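Local coordinates for protein group 3 allergen SMIPP-S Yv6023A04 (Sarcoptes scabiei type hominis, PDB 3H7O) that has the chymotrypsin-like fold of S1 serine peptidases but is an inactivated protease paralogue, so it probably does not cleave protein substrates itself, at residues Asp123-Gly128 / Leu142-Leu147; Val176-Gly181 / Gly195-Phe200; Cys170-Gly175 / Gly206-Phe211. The protein carries 3 engineered substitutions. All blocks are in the same frame, centred on the assembly; numbering follows the deposited sequence.

How the interactions relate
Following the chain from the N terminus, interaction 1 comes first: residues 123-128 run out, the loop 129-141 turns round, and 142-147 return as the neighbouring antiparallel strand. Interaction 1 is complete before the other two begin. Interaction 3 then opens with 170-175, and interaction 2 is nested inside its loop: 176-181 leads on directly, 195-200 comes back after strand 186-189 to meet it, closing the inner loop, and 206-211 then closes the outer one by pairing with 170-175. All three reach the sheet of the second barrel. L147 packs on A171 and F211 to join interactions 1 and 3; L178 N lies 2.9 Å from E209 OE2, linking 2 and 3; and V126 touches L178, linking 1 and 2.

Interaction 1: residues Asp123-Gly128 / Leu142-Leu147; sequences DVLVSG and LKSAQL. Engineered in segment 142-147: Q146 (natural residue Asn).
Q146, an engineered residue, folds its amide back across the strand boundary onto L125 and D123. Its CG lies anti to the carbonyl carbon, and a bend at chi2 (-76°) swings the amide over the neighbouring strand, bringing NE2 to 3.5 Å from L125 CD1 and OE1 to 3.5 Å from D123 CB. The D123 and Q146 side chains run at about a right angle to one another, with carboxylate and amide planes 32° apart. Water donates to Q146 OE1 at 2.7 Å and, more weakly, to D123 O. Further along this face S127 and S144 meet through their CB atoms, 4.0 Å apart, while their hydroxyls turn to T14 and T6 respectively. The other face is apolar and buried where V124, V126, A145 and L147 meet. V126 CG1 sits between its own backbone N and carbonyl carbon (chi1 60°), which carries that methyl toward the partner strand: it lies 4.0 Å from A145 CB and 4.1 Å from L147 CG. K143 bends at chi3 and chi4, and its NZ is held by the carbonyls of D141, D139 and Y129. Six backbone hydrogen bonds, in reciprocal pairs at V124 with L147, V126 with A145 and G128 with K143, make this regular antiparallel pairing in the C-terminal barrel of the chymotrypsin-like fold. Strand 186-189 continues the sheet beyond 123-128 and strand 168-172 beyond 143-150, while V126 and L147 both reach F211 on strand 209-213.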
loop_
_atom_site.group_PDB
_atom_site.type_symbol
_atom_site.label_atom_id
_atom_site.label_comp_id
_atom_site.label_asym_id
_atom_site.label_seq_id
_atom_site.Cartn_x
_atom_site.Cartn_y
_atom_site.Cartn_z
ATOM N N ASP A 123 17.130 2.780 3.826
ATOM C CA ASP A 123 15.823 3.009 4.418
ATOM C C ASP A 123 14.727 3.133 3.369
ATOM O O ASP A 123 14.948 3.685 2.291
ATOM C CB ASP A 123 15.840 4.257 5.303
ATOM C CG ASP A 123 16.468 4.003 6.663
ATOM O OD1 ASP A 123 16.710 2.825 7.012
ATOM O OD2 ASP A 123 16.713 4.991 7.388
ATOM N N VAL A 124 13.558 2.589 3.693
ATOM C CA VAL A 124 12.332 2.850 2.941
ATOM C C VAL A 124 11.290 3.451 3.879
ATOM O O VAL A 124 11.232 3.101 5.062
ATOM C CB VAL A 124 11.764 1.583 2.235
ATOM C CG1 VAL A 124 12.675 1.147 1.086
ATOM C CG2 VAL A 124 11.535 0.439 3.226
ATOM N N LEU A 125 10.484 4.365 3.352
ATOM C CA LEU A 125 9.477 5.050 4.148
ATOM C C LEU A 125 8.108 4.483 3.813
ATOM O O LEU A 125 7.620 4.630 2.690
ATOM C CB LEU A 125 9.528 6.568 3.896
ATOM C CG LEU A 125 8.546 7.500 4.629
ATOM C CD1 LEU A 125 8.861 7.598 6.118
ATOM C CD2 LEU A 125 8.554 8.896 4.003
ATOM N N VAL A 126 7.500 3.816 4.790
ATOM C CA VAL A 126 6.152 3.282 4.638
ATOM C C VAL A 126 5.182 4.263 5.295
ATOM O O VAL A 126 5.486 4.816 6.346
ATOM C CB VAL A 126 6.030 1.845 5.239
ATOM C CG1 VAL A 126 6.361 1.820 6.732
ATOM C CG2 VAL A 126 4.646 1.246 4.971
ATOM N N SER A 127 4.039 4.506 4.656
ATOM C CA SER A 127 3.010 5.369 5.239
ATOM C C SER A 127 1.621 4.756 5.076
ATOM O O SER A 127 1.352 4.044 4.103
ATOM C CB SER A 127 3.057 6.773 4.625
ATOM O OG SER A 127 2.805 6.723 3.228
ATOM N N GLY A 128 0.746 5.035 6.037
ATOM C CA GLY A 128 -0.598 4.473 6.041
ATOM C C GLY A 128 -1.294 4.627 7.379
ATOM O O GLY A 128 -0.829 5.360 8.254
ATOM N N LEU A 142 -2.756 9.232 10.082
ATOM C CA LEU A 142 -1.711 8.901 9.122
ATOM C C LEU A 142 -0.399 8.729 9.878
ATOM O O LEU A 142 0.002 9.601 10.652
ATOM C CB LEU A 142 -1.565 9.996 8.062
ATOM C CG LEU A 142 -0.444 9.825 7.029
ATOM C CD1 LEU A 142 -0.679 8.614 6.133
ATOM C CD2 LEU A 142 -0.319 11.079 6.193
ATOM N N LYS A 143 0.250 7.591 9.659
ATOM C CA LYS A 143 1.525 7.288 10.299
ATOM C C LYS A 143 2.556 6.971 9.224
ATOM O O LYS A 143 2.201 6.517 8.132
ATOM C CB LYS A 143 1.378 6.097 11.257
ATOM C CG LYS A 143 0.417 6.326 12.428
ATOM C CD LYS A 143 -0.062 5.002 13.043
ATOM C CE LYS A 143 -1.215 4.371 12.236
ATOM N NZ LYS A 143 -2.554 4.983 12.545
ATOM N N SER A 144 3.825 7.230 9.524
ATOM C CA SER A 144 4.910 6.793 8.647
ATOM C C SER A 144 6.071 6.239 9.472
ATOM O O SER A 144 6.219 6.570 10.648
ATOM C CB SER A 144 5.373 7.919 7.718
ATOM O OG SER A 144 6.043 8.936 8.435
ATOM N N ALA A 145 6.871 5.375 8.853
ATOM C CA ALA A 145 8.022 4.762 9.517
ATOM C C ALA A 145 9.138 4.490 8.520
ATOM O O ALA A 145 8.884 4.038 7.401
ATOM C CB ALA A 145 7.609 3.465 10.206
ATOM N N GLN A 146 10.369 4.769 8.937
ATOM C CA GLN A 146 11.547 4.435 8.153
ATOM C C GLN A 146 11.986 3.028 8.533
ATOM O O GLN A 146 12.394 2.790 9.670
ATOM C CB GLN A 146 12.682 5.429 8.423
ATOM C CG GLN A 146 12.414 6.861 7.954
ATOM C CD GLN A 146 12.556 7.047 6.448
ATOM O OE1 GLN A 146 12.864 6.110 5.709
ATOM N NE2 GLN A 146 12.324 8.271 5.988
ATOM N N LEU A 147 11.881 2.096 7.591
ATOM C CA LEU A 147 12.319 0.726 7.832
ATOM C C LEU A 147 13.621 0.449 7.091
ATOM O O LEU A 147 13.879 1.031 6.037
ATOM C CB LEU A 147 11.245 -0.291 7.416
ATOM C CG LEU A 147 9.783 -0.141 7.865
ATOM C CD1 LEU A 147 8.985 -1.386 7.501
ATOM C CD2 LEU A 147 9.655 0.139 9.355
HETATM O O HOH W 1 13.342 6.262 3.096
#

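Interaction 2: residues Val176-Gly181 / Gly195-Phe200; sequences VSLESG and GVAAYF. With SO4 (sulfate ion), chain D.
S180 and Y199 meet across what corresponds to the primary specificity (S1) pocket of active chymotrypsin-like peptidases. The main contact is CH-pi: S180 CA stands over the middle of the Y199 ring, 3.6 Å from its centroid and 11° off the normal. E179 C shares that face, offset toward the rim. The tyrosine's CG is anti to the backbone N (chi1 -173°), which carries the ring out over the 178-180 backbone; S180 CB adds a contact of 3.7 Å to Y199 CE2. With an aromatic side chain laid across from one wall to the other, the geometry is consistent with a blocked S1 site in this inactivated paralogue.

The apolar part is small: L178 CD1 touches A197 CB at 4.1 Å, and both side chains also pack on F211 of strand 209-213. No hydrogen bond joins the two segments. Instead S180 OG and G181 N both bond D131 OD1, E179 OE1 bonds D131 N, and E179 N goes to D182 OD2, bonds that probably help hold the backbone beneath the ring. S177 OG bonds a sulfate, probably from the crystallisation liquor, that also binds G206 N. At the edge of the tyrosine ring, near its plane, L178 O lies 3.5 Å from Y199 CE1.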
loop_
_atom_site.group_PDB
_atom_site.type_symbol
_atom_site.label_atom_id
_atom_site.label_comp_id
_atom_site.label_asym_id
_atom_site.label_seq_id
_atom_site.Cartn_x
_atom_site.Cartn_y
_atom_site.Cartn_z
ATOM N N VAL A 176 8.507 -1.660 15.765
ATOM C CA VAL A 176 7.490 -1.241 14.803
ATOM C C VAL A 176 6.977 -2.456 14.035
ATOM O O VAL A 176 7.766 -3.245 13.514
ATOM C CB VAL A 176 8.032 -0.170 13.804
ATOM C CG1 VAL A 176 6.992 0.160 12.732
ATOM C CG2 VAL A 176 8.456 1.102 14.538
ATOM N N SER A 177 5.656 -2.606 13.987
ATOM C CA SER A 177 5.011 -3.629 13.164
ATOM C C SER A 177 3.831 -3.025 12.426
ATOM O O SER A 177 3.097 -2.210 12.988
ATOM C CB SER A 177 4.511 -4.797 14.013
ATOM O OG SER A 177 5.533 -5.320 14.833
ATOM N N LEU A 178 3.648 -3.436 11.175
ATOM C CA LEU A 178 2.483 -3.032 10.394
ATOM C C LEU A 178 1.276 -3.875 10.796
ATOM O O LEU A 178 1.429 -4.982 11.326
ATOM C CB LEU A 178 2.757 -3.159 8.886
ATOM C CG LEU A 178 3.970 -2.420 8.301
ATOM C CD1 LEU A 178 4.122 -2.698 6.808
ATOM C CD2 LEU A 178 3.913 -0.923 8.556
ATOM N N GLU A 179 0.082 -3.342 10.555
ATOM C CA GLU A 179 -1.162 -4.055 10.838
ATOM C C GLU A 179 -1.800 -4.559 9.542
ATOM O O GLU A 179 -1.352 -4.213 8.449
ATOM C CB GLU A 179 -2.129 -3.150 11.606
ATOM C CG GLU A 179 -1.727 -2.904 13.059
ATOM C CD GLU A 179 -2.585 -1.855 13.756
ATOM O OE1 GLU A 179 -3.475 -1.255 13.115
ATOM O OE2 GLU A 179 -2.359 -1.626 14.960
ATOM N N SER A 180 -2.847 -5.374 9.662
ATOM C CA SER A 180 -3.522 -5.920 8.483
ATOM C C SER A 180 -4.034 -4.820 7.548
ATOM O O SER A 180 -3.995 -4.976 6.333
ATOM C CB SER A 180 -4.658 -6.862 8.885
ATOM O OG SER A 180 -5.719 -6.141 9.478
ATOM N N GLY A 181 -4.496 -3.711 8.126
ATOM C CA GLY A 181 -4.933 -2.538 7.360
ATOM C C GLY A 181 -3.816 -1.796 6.642
ATOM O O GLY A 181 -4.080 -0.911 5.818
ATOM N N GLY A 195 7.939 0.103 -3.078
ATOM C CA GLY A 195 7.186 -1.033 -2.564
ATOM C C GLY A 195 5.715 -0.759 -2.314
ATOM O O GLY A 195 5.299 0.392 -2.156
ATOM N N VAL A 196 4.937 -1.837 -2.306
ATOM C CA VAL A 196 3.559 -1.839 -1.831
ATOM C C VAL A 196 3.529 -2.867 -0.710
ATOM O O VAL A 196 3.872 -4.032 -0.932
ATOM C CB VAL A 196 2.561 -2.269 -2.944
ATOM C CG1 VAL A 196 1.142 -2.375 -2.396
ATOM C CG2 VAL A 196 2.604 -1.296 -4.117
ATOM N N ALA A 197 3.145 -2.442 0.494
ATOM C CA ALA A 197 3.169 -3.342 1.645
ATOM C C ALA A 197 2.305 -4.584 1.438
ATOM O O ALA A 197 1.164 -4.501 0.970
ATOM C CB ALA A 197 2.764 -2.611 2.919
ATOM N N ALA A 198 2.882 -5.737 1.760
ATOM C CA ALA A 198 2.145 -6.986 1.841
ATOM C C ALA A 198 1.828 -7.216 3.308
ATOM O O ALA A 198 2.420 -6.567 4.178
ATOM C CB ALA A 198 2.981 -8.129 1.281
ATOM N N TYR A 199 0.878 -8.104 3.589
ATOM C CA TYR A 199 0.611 -8.516 4.961
ATOM C C TYR A 199 0.206 -9.981 5.038
ATOM O O TYR A 199 -0.721 -10.417 4.351
ATOM C CB TYR A 199 -0.441 -7.622 5.636
ATOM C CG TYR A 199 -0.615 -7.928 7.110
ATOM C CD1 TYR A 199 0.208 -7.338 8.067
ATOM C CD2 TYR A 199 -1.590 -8.827 7.543
ATOM C CE1 TYR A 199 0.060 -7.627 9.419
ATOM C CE2 TYR A 199 -1.749 -9.119 8.890
ATOM C CZ TYR A 199 -0.924 -8.518 9.821
ATOM O OH TYR A 199 -1.085 -8.812 11.152
ATOM N N PHE A 200 0.913 -10.729 5.882
ATOM C CA PHE A 200 0.636 -12.139 6.113
ATOM C C PHE A 200 0.192 -12.344 7.561
ATOM O O PHE A 200 1.016 -12.290 8.475
ATOM C CB PHE A 200 1.872 -12.988 5.801
ATOM C CG PHE A 200 2.241 -13.006 4.348
ATOM C CD1 PHE A 200 1.774 -14.018 3.512
ATOM C CD2 PHE A 200 3.045 -12.003 3.808
ATOM C CE1 PHE A 200 2.108 -14.035 2.162
ATOM C CE2 PHE A 200 3.380 -12.010 2.461
ATOM C CZ PHE A 200 2.912 -13.029 1.636
HETATM S S SO4 D . 5.245 -9.252 16.445
HETATM O O1 SO4 D . 6.414 -8.602 17.030
HETATM O O2 SO4 D . 4.408 -8.253 15.787
HETATM O O3 SO4 D . 4.478 -9.925 17.490
HETATM O O4 SO4 D . 5.694 -10.234 15.469
#

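Interaction 3: residues Cys170-Gly175 / Gly206-Phe211; sequences CAQKVG and GAPEVF. With SO4 (sulfate ion), chain C; SO4 (sulfate ion), chain D.
Q172 stretches its side chain over P208, with OE1 3.7 Å from P208 CG, and goes on to reach the backbone before the proline. The first torsion puts CG anti to the backbone N (chi1 -165°) and the chain stays extended beyond it, so that NE2 bonds G206 O at 2.8 Å. The donor stands above the carbonyl plane, 43° out of it, and away from a lone-pair direction. Water closes the same small circuit, donating to Q172 OE1 at 2.6 Å and to G206 O at 3.0 Å, so the amide is held at both ends.

Behind this, the strands 168-172 and 209-213 of the C-terminal barrel pair antiparallel. A171 and E209 exchange backbone hydrogen bonds, while the A171 methyl packs on F211 CE2 at 3.7 Å. On the opposite side of the sheet C170 SG touches V210 CG2 at 3.8 Å and forms a disulfide with C155, which ties the strand to helix 152-159. E209 turns its carboxylate away to a salt bridge with R203.

Two sulfates, probably from the crystallisation liquor, are bound by backbone N-H groups: G175 N bonds O2 of one (chain C) at 2.8 Å, and G206 N bonds O4 of the other (chain D). The chemistry is thus divided: backbone bonds and apolar contacts hold the strands together, with the disulfide anchoring one of them to the helix, while past them the contact turns polar, resting on the Q172 amide, one bridging water and backbone groups.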
loop_
_atom_site.group_PDB
_atom_site.type_symbol
_atom_site.label_atom_id
_atom_site.label_comp_id
_atom_site.label_asym_id
_atom_site.label_seq_id
_atom_site.Cartn_x
_atom_site.Cartn_y
_atom_site.Cartn_z
ATOM N N CYS A 170 12.104 -7.258 1.826
ATOM C CA CYS A 170 11.747 -7.179 3.234
ATOM C C CYS A 170 12.434 -6.008 3.910
ATOM O O CYS A 170 13.529 -5.603 3.517
ATOM C CB CYS A 170 12.097 -8.482 3.945
ATOM S SG CYS A 170 11.233 -9.928 3.304
ATOM N N ALA A 171 11.779 -5.469 4.935
ATOM C CA ALA A 171 12.316 -4.357 5.702
ATOM C C ALA A 171 11.803 -4.426 7.138
ATOM O O ALA A 171 10.734 -4.988 7.399
ATOM C CB ALA A 171 11.944 -3.029 5.049
ATOM N N GLN A 172 12.568 -3.865 8.068
ATOM C CA GLN A 172 12.220 -3.946 9.486
ATOM C C GLN A 172 12.822 -2.805 10.297
ATOM O O GLN A 172 13.908 -2.314 9.988
ATOM C CB GLN A 172 12.668 -5.298 10.066
ATOM C CG GLN A 172 12.046 -5.657 11.417
ATOM C CD GLN A 172 12.260 -7.113 11.800
ATOM O OE1 GLN A 172 13.124 -7.795 11.252
ATOM N NE2 GLN A 172 11.467 -7.594 12.749
ATOM N N LYS A 173 12.088 -2.390 11.325
ATOM C CA LYS A 173 12.581 -1.474 12.345
ATOM C C LYS A 173 12.118 -2.000 13.703
ATOM O O LYS A 173 10.942 -2.334 13.869
ATOM C CB LYS A 173 12.045 -0.058 12.105
ATOM C CG LYS A 173 12.584 0.986 13.077
ATOM C CD LYS A 173 11.837 2.303 12.956
ATOM C CE LYS A 173 12.346 3.310 13.974
ATOM N NZ LYS A 173 11.503 4.537 13.996
ATOM N N VAL A 174 13.041 -2.082 14.663
ATOM C CA VAL A 174 12.722 -2.590 16.008
ATOM C C VAL A 174 11.581 -1.806 16.671
ATOM O O VAL A 174 11.539 -0.576 16.602
ATOM C CB VAL A 174 13.971 -2.647 16.954
ATOM C CG1 VAL A 174 14.988 -3.662 16.453
ATOM C CG2 VAL A 174 14.620 -1.277 17.124
ATOM N N GLY A 175 10.645 -2.532 17.280
ATOM C CA GLY A 175 9.508 -1.920 17.969
ATOM C C GLY A 175 8.404 -1.393 17.068
ATOM O O GLY A 175 7.475 -0.739 17.542
ATOM N N GLY A 206 8.059 -11.596 15.353
ATOM C CA GLY A 206 9.342 -10.953 15.078
ATOM C C GLY A 206 9.709 -10.843 13.608
ATOM O O GLY A 206 10.734 -10.251 13.269
ATOM N N ALA A 207 8.870 -11.401 12.735
ATOM C CA ALA A 207 9.130 -11.411 11.291
ATOM C C ALA A 207 9.279 -10.004 10.709
ATOM O O ALA A 207 8.606 -9.071 11.156
ATOM C CB ALA A 207 8.026 -12.163 10.553
ATOM N N PRO A 208 10.148 -9.853 9.692
ATOM C CA PRO A 208 10.237 -8.566 9.005
ATOM C C PRO A 208 8.960 -8.292 8.219
ATOM O O PRO A 208 8.175 -9.209 7.972
ATOM C CB PRO A 208 11.405 -8.756 8.027
ATOM C CG PRO A 208 12.097 -10.019 8.449
ATOM C CD PRO A 208 11.053 -10.856 9.100
ATOM N N GLU A 209 8.755 -7.034 7.846
ATOM C CA GLU A 209 7.658 -6.671 6.961
ATOM C C GLU A 209 8.014 -7.057 5.528
ATOM O O GLU A 209 9.185 -7.022 5.144
ATOM C CB GLU A 209 7.349 -5.172 7.063
ATOM C CG GLU A 209 7.002 -4.680 8.479
ATOM C CD GLU A 209 5.737 -5.315 9.065
ATOM O OE1 GLU A 209 4.856 -5.759 8.295
ATOM O OE2 GLU A 209 5.613 -5.350 10.309
ATOM N N VAL A 210 7.003 -7.435 4.749
ATOM C CA VAL A 210 7.206 -7.806 3.349
ATOM C C VAL A 210 6.508 -6.811 2.437
ATOM O O VAL A 210 5.387 -6.371 2.717
ATOM C CB VAL A 210 6.720 -9.250 3.049
ATOM C CG1 VAL A 210 6.914 -9.608 1.560
ATOM C CG2 VAL A 210 7.470 -10.246 3.915
ATOM N N PHE A 211 7.186 -6.463 1.349
ATOM C CA PHE A 211 6.696 -5.481 0.393
ATOM C C PHE A 211 6.801 -6.045 -1.003
ATOM O O PHE A 211 7.831 -6.603 -1.372
ATOM C CB PHE A 211 7.523 -4.197 0.484
ATOM C CG PHE A 211 7.482 -3.552 1.838
ATOM C CD1 PHE A 211 6.506 -2.611 2.140
ATOM C CD2 PHE A 211 8.404 -3.906 2.823
ATOM C CE1 PHE A 211 6.447 -2.021 3.406
ATOM C CE2 PHE A 211 8.356 -3.326 4.089
ATOM C CZ PHE A 211 7.376 -2.378 4.376
HETATM S S SO4 C . 11.220 -6.271 17.681
HETATM O O1 SO4 C . 10.587 -7.544 17.348
HETATM O O2 SO4 C . 10.203 -5.226 17.763
HETATM O O3 SO4 C . 12.192 -5.927 16.646
HETATM O O4 SO4 C . 11.897 -6.387 18.970
HETATM S S SO4 D . 5.245 -9.252 16.445
HETATM O O1 SO4 D . 6.414 -8.602 17.030
HETATM O O2 SO4 D . 4.408 -8.253 15.787
HETATM O O3 SO4 D . 4.478 -9.925 17.490
HETATM O O4 SO4 D . 5.694 -10.234 15.469
HETATM O O HOH W 2 13.555 -10.111 12.378
#